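Local coordinates for protein aldehyde dehydrogenase (PDB 5KF0) that probably catalyses the NAD(P)+-dependent oxidation of aldehydes to carboxylic acids, and binds NADPH, as one subunit of a four-chain assembly, at residues 63-68 with 205-210; 147-152 with 475-480; 79-84 with 112-117. All coordinates share one frame; numbering follows the deposited sequence.

Contact 1 (63-68 with 205-210); sequences KPMREL and NLPKGA
Helix 62-67 of the aldehyde dehydrogenase fold packs here against the loop that follows helix 192-202, where a type II beta turn from Pro207 to Ala210 leads into strand 211-213, an outermost strand of a mainly parallel six-stranded sheet. Pro64, Met65 and Leu68 meet Leu206, Pro207 and Ala210 of the loop, and apolar carbon and sulfur atoms make every contact, with no hydrogen bond across. Met65 makes the largest contribution from the helix, with Pro207 its counterpart in the loop. Its CG stands anti to its own carbonyl carbon (chi1 -77°), and bends at chi2 and chi3 turn the methionine chain so that SD faces the loop. Met65 SD lies 3.6 Å from Ala210 CB and 3.7 Å from Pro207 CD, and Leu206 CD2 approaches the same sulfur to 4.0 Å. The methionine side chain and the ring of Pro207 cross at about a right angle. That ring is gripped along one run of its atoms: CD meets the sulfur, CG lies near both Met65 SD and Pro64 CB, and Pro207 CB touches Pro64 CB at 3.6 Å, ring to ring on the more exposed margin. The turn is closed by the bond from Ala210 N to Pro207 O, 2.9 Å long, and Gly209 takes the positive phi (95°) of its third position, which glycine adopts readily. Asn20 ties the turn to the N-terminal part of the chain through a hydrogen bond from Gly209 N to its OD1. On another side of the helix, Arg66 makes a salt bridge with Glu433 of the second subunit. Just past the helix, Leu68 and Leu206 cross nearly perpendicularly, with Leu68 CD2 4.1 Å from Leu206 CD2.

Contact 2 (147-152 with 475-480); sequences TRRVPI and TEPRLM
Backbone hydrogen bonds join Val150 and Glu476 in both directions: Val150 N to Glu476 O is 2.9 Å, while Glu476 N reaches Val150 O at 2.8 Å. Arg478 N gives a further bond to Arg148 O. Among the side chains, Arg149 NE and NH2 both donate to Thr475 OG1, at 2.9 Å and 3.1 Å, the oxygen lying in the guanidinium plane; Ile471 O is a further hydrogen-bond partner of this hydroxyl. Bends at chi2 and chi3 curl the arginine back over Pro477, whose ring lies against one guanidinium face with CB 3.5 Å from Arg149 NH1. These strands, 143-151 and 475-483, belong to the three-stranded antiparallel sheet of the aldehyde dehydrogenase oligomerisation domain, which Leu479 and Met480 extend through a parallel ladder with a strand of the second subunit. On the sheet face that carries Val150 and Arg478, van der Waals packing puts Val150 CG2 over the centre of the Arg478 guanidinium, 3.8 Å from Arg478 CZ; Arg478 NH1 then bonds Trp431 O of the second subunit. Arg148 and Arg478 extend side by side, and Asp432 of that subunit forms a salt bridge with Arg148 NH1.

Contact 3 (79-84 with 112-117); sequences HCVARF and RLIDTF. With ACT (acetate ion), chain H.
Two antiparallel helices, 70-86 and 103-123, pack side by side in the helical layer of this aldehyde dehydrogenase, their short segments 9.2 Å apart between axes and at 164° between directions. Two phenylalanines make a T-shaped pair at the interface: the edge of Phe84 points into the face of Phe117, the planes 88° apart and the centroids separated by 5.1 Å, with Phe84 CE2 over the centre of the Phe117 ring. Leu113 covers one face of Phe84, its CD2 4.0 Å from that ring's centroid in a CH-pi contact. Cys80 CB lies 3.6 Å from Phe117 CD2, and Cys80 SG makes an oblique sulfur-aromatic contact with that ring. Ile114 has CG1 anti to its carbonyl carbon (chi1 -68°), which brings that branch to 3.7 Å from Phe84 CB, while CG2 meets Val81 CG1; Val81 CG2 lies 3.7 Å from Phe117 CB. Beyond this core, Arg112 forms a salt bridge with Asp450, and its NH2 two long, weak hydrogen bonds to the oxygens of an acetate, also bound by Arg448. Val200 of helix 192-202 touches Cys80 and Phe84, and Ala169 of helix 164-178 touches Leu113 and Phe117, consistent with a helical layer flanking the Rossmann-like, cofactor-binding part of the aldehyde dehydrogenase fold.

Contacts 1 and 2 are neighbours, their centres about 17 Å apart; Arg66 of helix 62-67 lies against Val150 and Pro151 of strand 143-151, joining that helix to the oligomerisation sheet. Contact 3 sits deeper, its centre about 17 Å from that of the chain against about 27 Å for the other two. It is about 20 Å from contact 1 between centres and about 27 Å from contact 2, without touching either. Helices 62-67 and 70-86 are consecutive, so contacts 1 and 3 draw on adjoining elements. Along the chain, both segments of contact 3 fall between those of contact 1, whereas the segments of contacts 1 and 2 alternate. All three contacts reach the second subunit.

Contact 1 (63-68 with 205-210)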
loop_
_atom_site.group_PDB
_atom_site.type_symbol
_atom_site.label_atom_id
_atom_site.label_comp_id
_atom_site.label_asym_id
_atom_site.label_seq_id
_atom_site.Cartn_x
_atom_site.Cartn_y
_atom_site.Cartn_z
ATOM N N LYS A 63 23.127 9.966 -14.562
ATOM C CA LYS A 63 22.023 10.169 -15.500
ATOM C C LYS A 63 21.791 8.932 -16.364
ATOM O O LYS A 63 20.629 8.500 -16.485
ATOM C CB LYS A 63 22.264 11.436 -16.329
ATOM C CG LYS A 63 21.123 11.783 -17.274
ATOM C CD LYS A 63 21.276 13.218 -17.787
ATOM C CE LYS A 63 20.788 13.365 -19.219
ATOM N NZ LYS A 63 19.311 13.241 -19.319
ATOM N N PRO A 64 22.813 8.290 -16.941
ATOM C CA PRO A 64 22.542 7.064 -17.710
ATOM C C PRO A 64 21.866 5.967 -16.897
ATOM O O PRO A 64 20.972 5.277 -17.409
ATOM C CB PRO A 64 23.942 6.645 -18.179
ATOM C CG PRO A 64 24.703 7.923 -18.249
ATOM C CD PRO A 64 24.212 8.741 -17.105
ATOM N N MET A 65 22.265 5.788 -15.636
ATOM C CA MET A 65 21.612 4.793 -14.788
ATOM C C MET A 65 20.168 5.178 -14.504
ATOM O O MET A 65 19.278 4.322 -14.523
ATOM C CB MET A 65 22.386 4.624 -13.476
ATOM C CG MET A 65 23.638 3.792 -13.611
ATOM S SD MET A 65 23.259 2.099 -14.136
ATOM C CE MET A 65 22.394 1.470 -12.713
ATOM N N ARG A 66 19.924 6.465 -14.239
ATOM C CA ARG A 66 18.570 6.938 -13.965
ATOM C C ARG A 66 17.652 6.744 -15.169
ATOM O O ARG A 66 16.441 6.546 -15.008
ATOM C CB ARG A 66 18.617 8.413 -13.561
ATOM C CG ARG A 66 17.270 9.034 -13.248
ATOM C CD ARG A 66 17.401 10.496 -12.825
ATOM N NE ARG A 66 17.521 11.424 -13.953
ATOM C CZ ARG A 66 18.561 12.226 -14.164
ATOM N NH1 ARG A 66 19.597 12.219 -13.329
ATOM N NH2 ARG A 66 18.564 13.041 -15.210
ATOM N N GLU A 67 18.199 6.788 -16.372
ATOM C CA GLU A 67 17.384 6.664 -17.575
ATOM C C GLU A 67 17.175 5.224 -18.020
ATOM O O GLU A 67 16.347 4.981 -18.903
ATOM C CB GLU A 67 18.014 7.478 -18.708
ATOM C CG GLU A 67 17.963 8.971 -18.414
ATOM C CD GLU A 67 18.566 9.818 -19.501
ATOM O OE1 GLU A 67 19.319 9.280 -20.337
ATOM O OE2 GLU A 67 18.284 11.034 -19.516
ATOM N N LEU A 68 17.901 4.278 -17.443
ATOM C CA LEU A 68 17.722 2.871 -17.766
ATOM C C LEU A 68 16.309 2.427 -17.394
ATOM O O LEU A 68 15.927 2.537 -16.217
ATOM C CB LEU A 68 18.760 2.050 -17.011
ATOM C CG LEU A 68 19.285 0.743 -17.593
ATOM C CD1 LEU A 68 19.939 1.007 -18.938
ATOM C CD2 LEU A 68 20.280 0.133 -16.614
ATOM N N ASN A 205 25.340 -4.840 -20.165
ATOM C CA ASN A 205 25.291 -3.577 -20.878
ATOM C C ASN A 205 25.162 -2.368 -19.978
ATOM O O ASN A 205 24.730 -1.314 -20.460
ATOM C CB ASN A 205 24.124 -3.592 -21.867
ATOM C CG ASN A 205 24.595 -3.708 -23.278
ATOM O OD1 ASN A 205 23.932 -3.257 -24.209
ATOM N ND2 ASN A 205 25.768 -4.311 -23.453
ATOM N N LEU A 206 25.520 -2.468 -18.707
ATOM C CA LEU A 206 25.370 -1.325 -17.820
ATOM C C LEU A 206 26.212 -0.152 -18.309
ATOM O O LEU A 206 27.316 -0.355 -18.834
ATOM C CB LEU A 206 25.805 -1.696 -16.405
ATOM C CG LEU A 206 24.837 -2.572 -15.628
ATOM C CD1 LEU A 206 25.550 -3.156 -14.411
ATOM C CD2 LEU A 206 23.625 -1.740 -15.213
ATOM N N PRO A 207 25.739 1.085 -18.135
ATOM C CA PRO A 207 26.557 2.252 -18.494
ATOM C C PRO A 207 27.878 2.236 -17.738
ATOM O O PRO A 207 27.936 1.838 -16.577
ATOM C CB PRO A 207 25.686 3.441 -18.068
ATOM C CG PRO A 207 24.287 2.899 -17.961
ATOM C CD PRO A 207 24.422 1.453 -17.593
ATOM N N LYS A 208 28.948 2.677 -18.405
ATOM C CA LYS A 208 30.244 2.730 -17.750
ATOM C C LYS A 208 30.200 3.680 -16.563
ATOM O O LYS A 208 29.681 4.802 -16.658
ATOM C CB LYS A 208 31.329 3.164 -18.734
ATOM C CG LYS A 208 31.709 2.074 -19.718
ATOM C CD LYS A 208 31.678 0.688 -19.076
ATOM C CE LYS A 208 32.335 -0.382 -19.946
ATOM N NZ LYS A 208 31.365 -1.132 -20.784
ATOM N N GLY A 209 30.726 3.209 -15.427
ATOM C CA GLY A 209 30.615 3.897 -14.161
ATOM C C GLY A 209 29.467 3.430 -13.288
ATOM O O GLY A 209 29.354 3.889 -12.144
ATOM N N ALA A 210 28.602 2.546 -13.798
ATOM C CA ALA A 210 27.541 1.991 -12.961
ATOM C C ALA A 210 28.101 1.287 -11.737
ATOM O O ALA A 210 27.477 1.318 -10.670
ATOM C CB ALA A 210 26.679 1.011 -13.765
#

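Contact 2 (147-152 with 475-480)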
loop_
_atom_site.group_PDB
_atom_site.type_symbol
_atom_site.label_atom_id
_atom_site.label_comp_id
_atom_site.label_asym_id
_atom_site.label_seq_id
_atom_site.Cartn_x
_atom_site.Cartn_y
_atom_site.Cartn_z
ATOM N N THR A 147 3.865 10.941 -7.011
ATOM C CA THR A 147 5.189 10.644 -6.483
ATOM C C THR A 147 5.906 9.597 -7.326
ATOM O O THR A 147 5.291 8.771 -8.011
ATOM C CB THR A 147 5.146 10.158 -5.030
ATOM O OG1 THR A 147 4.637 8.812 -4.973
ATOM C CG2 THR A 147 4.282 11.086 -4.169
ATOM N N ARG A 148 7.233 9.639 -7.230
ATOM C CA ARG A 148 8.125 8.664 -7.848
ATOM C C ARG A 148 9.355 8.543 -6.959
ATOM O O ARG A 148 9.633 9.421 -6.137
ATOM C CB ARG A 148 8.539 9.082 -9.267
ATOM C CG ARG A 148 9.438 10.331 -9.276
ATOM C CD ARG A 148 9.556 10.963 -10.654
ATOM N NE ARG A 148 10.416 10.208 -11.568
ATOM C CZ ARG A 148 10.677 10.591 -12.814
ATOM N NH1 ARG A 148 10.140 11.709 -13.303
ATOM N NH2 ARG A 148 11.471 9.853 -13.578
ATOM N N ARG A 149 10.098 7.449 -7.130
ATOM C CA ARG A 149 11.352 7.245 -6.416
ATOM C C ARG A 149 12.498 7.434 -7.401
ATOM O O ARG A 149 12.598 6.685 -8.379
ATOM C CB ARG A 149 11.413 5.848 -5.802
ATOM C CG ARG A 149 10.212 5.492 -4.953
ATOM C CD ARG A 149 10.120 6.333 -3.711
ATOM N NE ARG A 149 11.293 6.209 -2.849
ATOM C CZ ARG A 149 11.354 6.717 -1.623
ATOM N NH1 ARG A 149 10.301 7.364 -1.127
ATOM N NH2 ARG A 149 12.448 6.583 -0.891
ATOM N N VAL A 150 13.338 8.436 -7.161
ATOM C CA VAL A 150 14.481 8.759 -8.019
ATOM C C VAL A 150 15.732 8.152 -7.391
ATOM O O VAL A 150 15.895 8.244 -6.169
ATOM C CB VAL A 150 14.623 10.285 -8.181
ATOM C CG1 VAL A 150 15.832 10.643 -9.049
ATOM C CG2 VAL A 150 13.341 10.877 -8.772
ATOM N N PRO A 151 16.636 7.540 -8.149
ATOM C CA PRO A 151 17.868 7.027 -7.535
ATOM C C PRO A 151 18.573 8.136 -6.766
ATOM O O PRO A 151 18.627 9.286 -7.211
ATOM C CB PRO A 151 18.708 6.557 -8.731
ATOM C CG PRO A 151 17.805 6.486 -9.885
ATOM C CD PRO A 151 16.577 7.305 -9.605
ATOM N N ILE A 152 19.110 7.790 -5.592
ATOM C CA ILE A 152 19.696 8.813 -4.725
ATOM C C ILE A 152 20.999 9.363 -5.300
ATOM O O ILE A 152 21.377 10.505 -5.008
ATOM C CB ILE A 152 19.893 8.261 -3.301
ATOM C CG1 ILE A 152 20.142 9.398 -2.305
ATOM C CG2 ILE A 152 21.014 7.211 -3.271
ATOM C CD1 ILE A 152 20.047 8.940 -0.843
ATOM N N THR A 475 16.766 5.641 -2.776
ATOM C CA THR A 475 16.014 6.550 -3.626
ATOM C C THR A 475 15.562 7.753 -2.814
ATOM O O THR A 475 15.417 7.683 -1.586
ATOM C CB THR A 475 14.779 5.872 -4.253
ATOM O OG1 THR A 475 13.980 5.255 -3.231
ATOM C CG2 THR A 475 15.185 4.819 -5.284
ATOM N N GLU A 476 15.342 8.863 -3.527
ATOM C CA GLU A 476 14.687 10.033 -2.969
ATOM C C GLU A 476 13.289 10.132 -3.537
ATOM O O GLU A 476 13.129 10.032 -4.755
ATOM C CB GLU A 476 15.450 11.321 -3.306
ATOM C CG GLU A 476 16.701 11.556 -2.451
ATOM C CD GLU A 476 16.374 12.071 -1.067
ATOM O OE1 GLU A 476 17.318 12.302 -0.279
ATOM O OE2 GLU A 476 15.175 12.249 -0.760
ATOM N N PRO A 477 12.261 10.357 -2.727
ATOM C CA PRO A 477 10.952 10.669 -3.311
ATOM C C PRO A 477 11.010 12.007 -4.032
ATOM O O PRO A 477 11.643 12.963 -3.567
ATOM C CB PRO A 477 10.011 10.731 -2.101
ATOM C CG PRO A 477 10.889 10.962 -0.933
ATOM C CD PRO A 477 12.251 10.389 -1.257
ATOM N N ARG A 478 10.358 12.076 -5.190
ATOM C CA ARG A 478 10.216 13.354 -5.880
ATOM C C ARG A 478 8.737 13.566 -6.159
ATOM O O ARG A 478 8.129 12.824 -6.941
ATOM C CB ARG A 478 11.039 13.417 -7.169
ATOM C CG ARG A 478 11.090 14.845 -7.724
ATOM C CD ARG A 478 12.047 14.968 -8.900
ATOM N NE ARG A 478 13.434 14.752 -8.499
ATOM C CZ ARG A 478 14.407 14.471 -9.360
ATOM N NH1 ARG A 478 14.116 14.342 -10.657
ATOM N NH2 ARG A 478 15.657 14.304 -8.934
ATOM N N LEU A 479 8.165 14.550 -5.474
ATOM C CA LEU A 479 6.758 14.884 -5.601
ATOM C C LEU A 479 6.560 15.815 -6.784
ATOM O O LEU A 479 7.339 16.748 -6.983
ATOM C CB LEU A 479 6.280 15.570 -4.318
ATOM C CG LEU A 479 4.852 16.117 -4.295
ATOM C CD1 LEU A 479 3.851 14.953 -4.297
ATOM C CD2 LEU A 479 4.688 17.011 -3.053
ATOM N N MET A 480 5.518 15.560 -7.571
ATOM C CA MET A 480 5.023 16.529 -8.536
ATOM C C MET A 480 3.635 16.954 -8.084
ATOM O O MET A 480 2.728 16.115 -7.985
ATOM C CB MET A 480 4.980 15.958 -9.959
ATOM C CG MET A 480 4.438 16.969 -10.967
ATOM S SD MET A 480 4.484 16.358 -12.673
ATOM C CE MET A 480 3.442 14.928 -12.466
#

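Contact 3 (79-84 with 112-117)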
loop_
_atom_site.group_PDB
_atom_site.type_symbol
_atom_site.label_atom_id
_atom_site.label_comp_id
_atom_site.label_asym_id
_atom_site.label_seq_id
_atom_site.Cartn_x
_atom_site.Cartn_y
_atom_site.Cartn_z
ATOM N N HIS A 79 20.497 -11.642 -15.557
ATOM C CA HIS A 79 21.773 -12.164 -16.037
ATOM C C HIS A 79 22.641 -12.640 -14.883
ATOM O O HIS A 79 23.272 -13.702 -14.965
ATOM C CB HIS A 79 22.540 -11.107 -16.825
ATOM C CG HIS A 79 23.863 -11.594 -17.332
ATOM N ND1 HIS A 79 23.980 -12.417 -18.432
ATOM C CD2 HIS A 79 25.124 -11.391 -16.878
ATOM C CE1 HIS A 79 25.257 -12.694 -18.639
ATOM N NE2 HIS A 79 25.972 -12.078 -17.716
ATOM N N CYS A 80 22.694 -11.850 -13.804
ATOM C CA CYS A 80 23.429 -12.245 -12.608
ATOM C C CYS A 80 22.898 -13.555 -12.036
ATOM O O CYS A 80 23.675 -14.469 -11.742
ATOM C CB CYS A 80 23.351 -11.144 -11.554
ATOM S SG CYS A 80 24.262 -9.643 -12.014
ATOM N N VAL A 81 21.575 -13.652 -11.859
ATOM C CA VAL A 81 20.970 -14.882 -11.334
ATOM C C VAL A 81 21.389 -16.085 -12.166
ATOM O O VAL A 81 21.807 -17.123 -11.632
ATOM C CB VAL A 81 19.438 -14.755 -11.286
ATOM C CG1 VAL A 81 18.798 -16.124 -10.989
ATOM C CG2 VAL A 81 19.032 -13.736 -10.241
ATOM N N ALA A 82 21.270 -15.969 -13.491
ATOM C CA ALA A 82 21.605 -17.092 -14.359
ATOM C C ALA A 82 23.073 -17.476 -14.233
ATOM O O ALA A 82 23.413 -18.667 -14.204
ATOM C CB ALA A 82 21.275 -16.755 -15.811
ATOM N N ARG A 83 23.962 -16.483 -14.171
ATOM C CA ARG A 83 25.388 -16.783 -14.126
ATOM C C ARG A 83 25.810 -17.307 -12.759
ATOM O O ARG A 83 26.713 -18.149 -12.677
ATOM C CB ARG A 83 26.201 -15.538 -14.517
ATOM C CG ARG A 83 25.994 -15.096 -15.973
ATOM C CD ARG A 83 26.765 -15.970 -16.984
ATOM N NE ARG A 83 28.185 -15.650 -16.938
ATOM C CZ ARG A 83 29.163 -16.531 -16.735
ATOM N NH1 ARG A 83 28.891 -17.824 -16.593
ATOM N NH2 ARG A 83 30.421 -16.115 -16.689
ATOM N N PHE A 84 25.175 -16.837 -11.681
ATOM C CA PHE A 84 25.491 -17.377 -10.359
ATOM C C PHE A 84 25.089 -18.844 -10.271
ATOM O O PHE A 84 25.794 -19.659 -9.663
ATOM C CB PHE A 84 24.801 -16.568 -9.254
ATOM C CG PHE A 84 25.228 -15.122 -9.177
ATOM C CD1 PHE A 84 26.451 -14.696 -9.695
ATOM C CD2 PHE A 84 24.391 -14.186 -8.579
ATOM C CE1 PHE A 84 26.826 -13.346 -9.618
ATOM C CE2 PHE A 84 24.747 -12.848 -8.493
ATOM C CZ PHE A 84 25.967 -12.425 -9.001
ATOM N N ARG A 112 21.498 -18.260 -1.175
ATOM C CA ARG A 112 20.951 -16.992 -0.690
ATOM C C ARG A 112 21.309 -15.841 -1.619
ATOM O O ARG A 112 20.490 -14.944 -1.864
ATOM C CB ARG A 112 21.480 -16.707 0.717
ATOM C CG ARG A 112 20.988 -17.675 1.776
ATOM C CD ARG A 112 19.605 -17.295 2.278
ATOM N NE ARG A 112 19.590 -15.958 2.875
ATOM C CZ ARG A 112 20.052 -15.672 4.087
ATOM N NH1 ARG A 112 20.564 -16.635 4.847
ATOM N NH2 ARG A 112 20.011 -14.424 4.542
ATOM N N LEU A 113 22.547 -15.836 -2.124
ATOM C CA LEU A 113 22.977 -14.821 -3.088
ATOM C C LEU A 113 22.030 -14.786 -4.280
ATOM O O LEU A 113 21.599 -13.717 -4.726
ATOM C CB LEU A 113 24.406 -15.131 -3.556
ATOM C CG LEU A 113 24.891 -14.456 -4.855
ATOM C CD1 LEU A 113 25.048 -12.941 -4.674
ATOM C CD2 LEU A 113 26.204 -15.070 -5.354
ATOM N N ILE A 114 21.711 -15.967 -4.814
ATOM C CA ILE A 114 20.771 -16.074 -5.925
ATOM C C ILE A 114 19.381 -15.604 -5.504
ATOM O O ILE A 114 18.726 -14.844 -6.229
ATOM C CB ILE A 114 20.752 -17.517 -6.462
ATOM C CG1 ILE A 114 22.084 -17.834 -7.134
ATOM C CG2 ILE A 114 19.605 -17.699 -7.446
ATOM C CD1 ILE A 114 22.401 -19.329 -7.214
ATOM N N ASP A 115 18.919 -16.035 -4.320
ATOM C CA ASP A 115 17.627 -15.598 -3.788
ATOM C C ASP A 115 17.550 -14.078 -3.712
ATOM O O ASP A 115 16.544 -13.471 -4.098
ATOM C CB ASP A 115 17.386 -16.178 -2.383
ATOM C CG ASP A 115 17.078 -17.679 -2.373
ATOM O OD1 ASP A 115 16.758 -18.268 -3.423
ATOM O OD2 ASP A 115 17.144 -18.267 -1.267
ATOM N N THR A 116 18.606 -13.444 -3.195
ATOM C CA THR A 116 18.595 -11.996 -3.011
ATOM C C THR A 116 18.517 -11.267 -4.349
ATOM O O THR A 116 17.735 -10.320 -4.505
ATOM C CB THR A 116 19.835 -11.580 -2.209
ATOM O OG1 THR A 116 19.784 -12.204 -0.920
ATOM C CG2 THR A 116 19.922 -10.058 -2.035
ATOM N N PHE A 117 19.305 -11.702 -5.338
ATOM C CA PHE A 117 19.195 -11.094 -6.662
ATOM C C PHE A 117 17.844 -11.361 -7.306
ATOM O O PHE A 117 17.334 -10.506 -8.046
ATOM C CB PHE A 117 20.331 -11.583 -7.573
ATOM C CG PHE A 117 21.573 -10.745 -7.464
ATOM C CD1 PHE A 117 22.391 -10.836 -6.340
ATOM C CD2 PHE A 117 21.925 -9.865 -8.478
ATOM C CE1 PHE A 117 23.536 -10.036 -6.228
ATOM C CE2 PHE A 117 23.078 -9.075 -8.376
ATOM C CZ PHE A 117 23.877 -9.167 -7.250
HETATM C C ACT H . 22.039 -13.107 7.519
HETATM O O ACT H . 21.735 -14.332 7.422
HETATM O OXT ACT H . 22.115 -12.447 6.457
HETATM C CH3 ACT H . 22.297 -12.436 8.831
#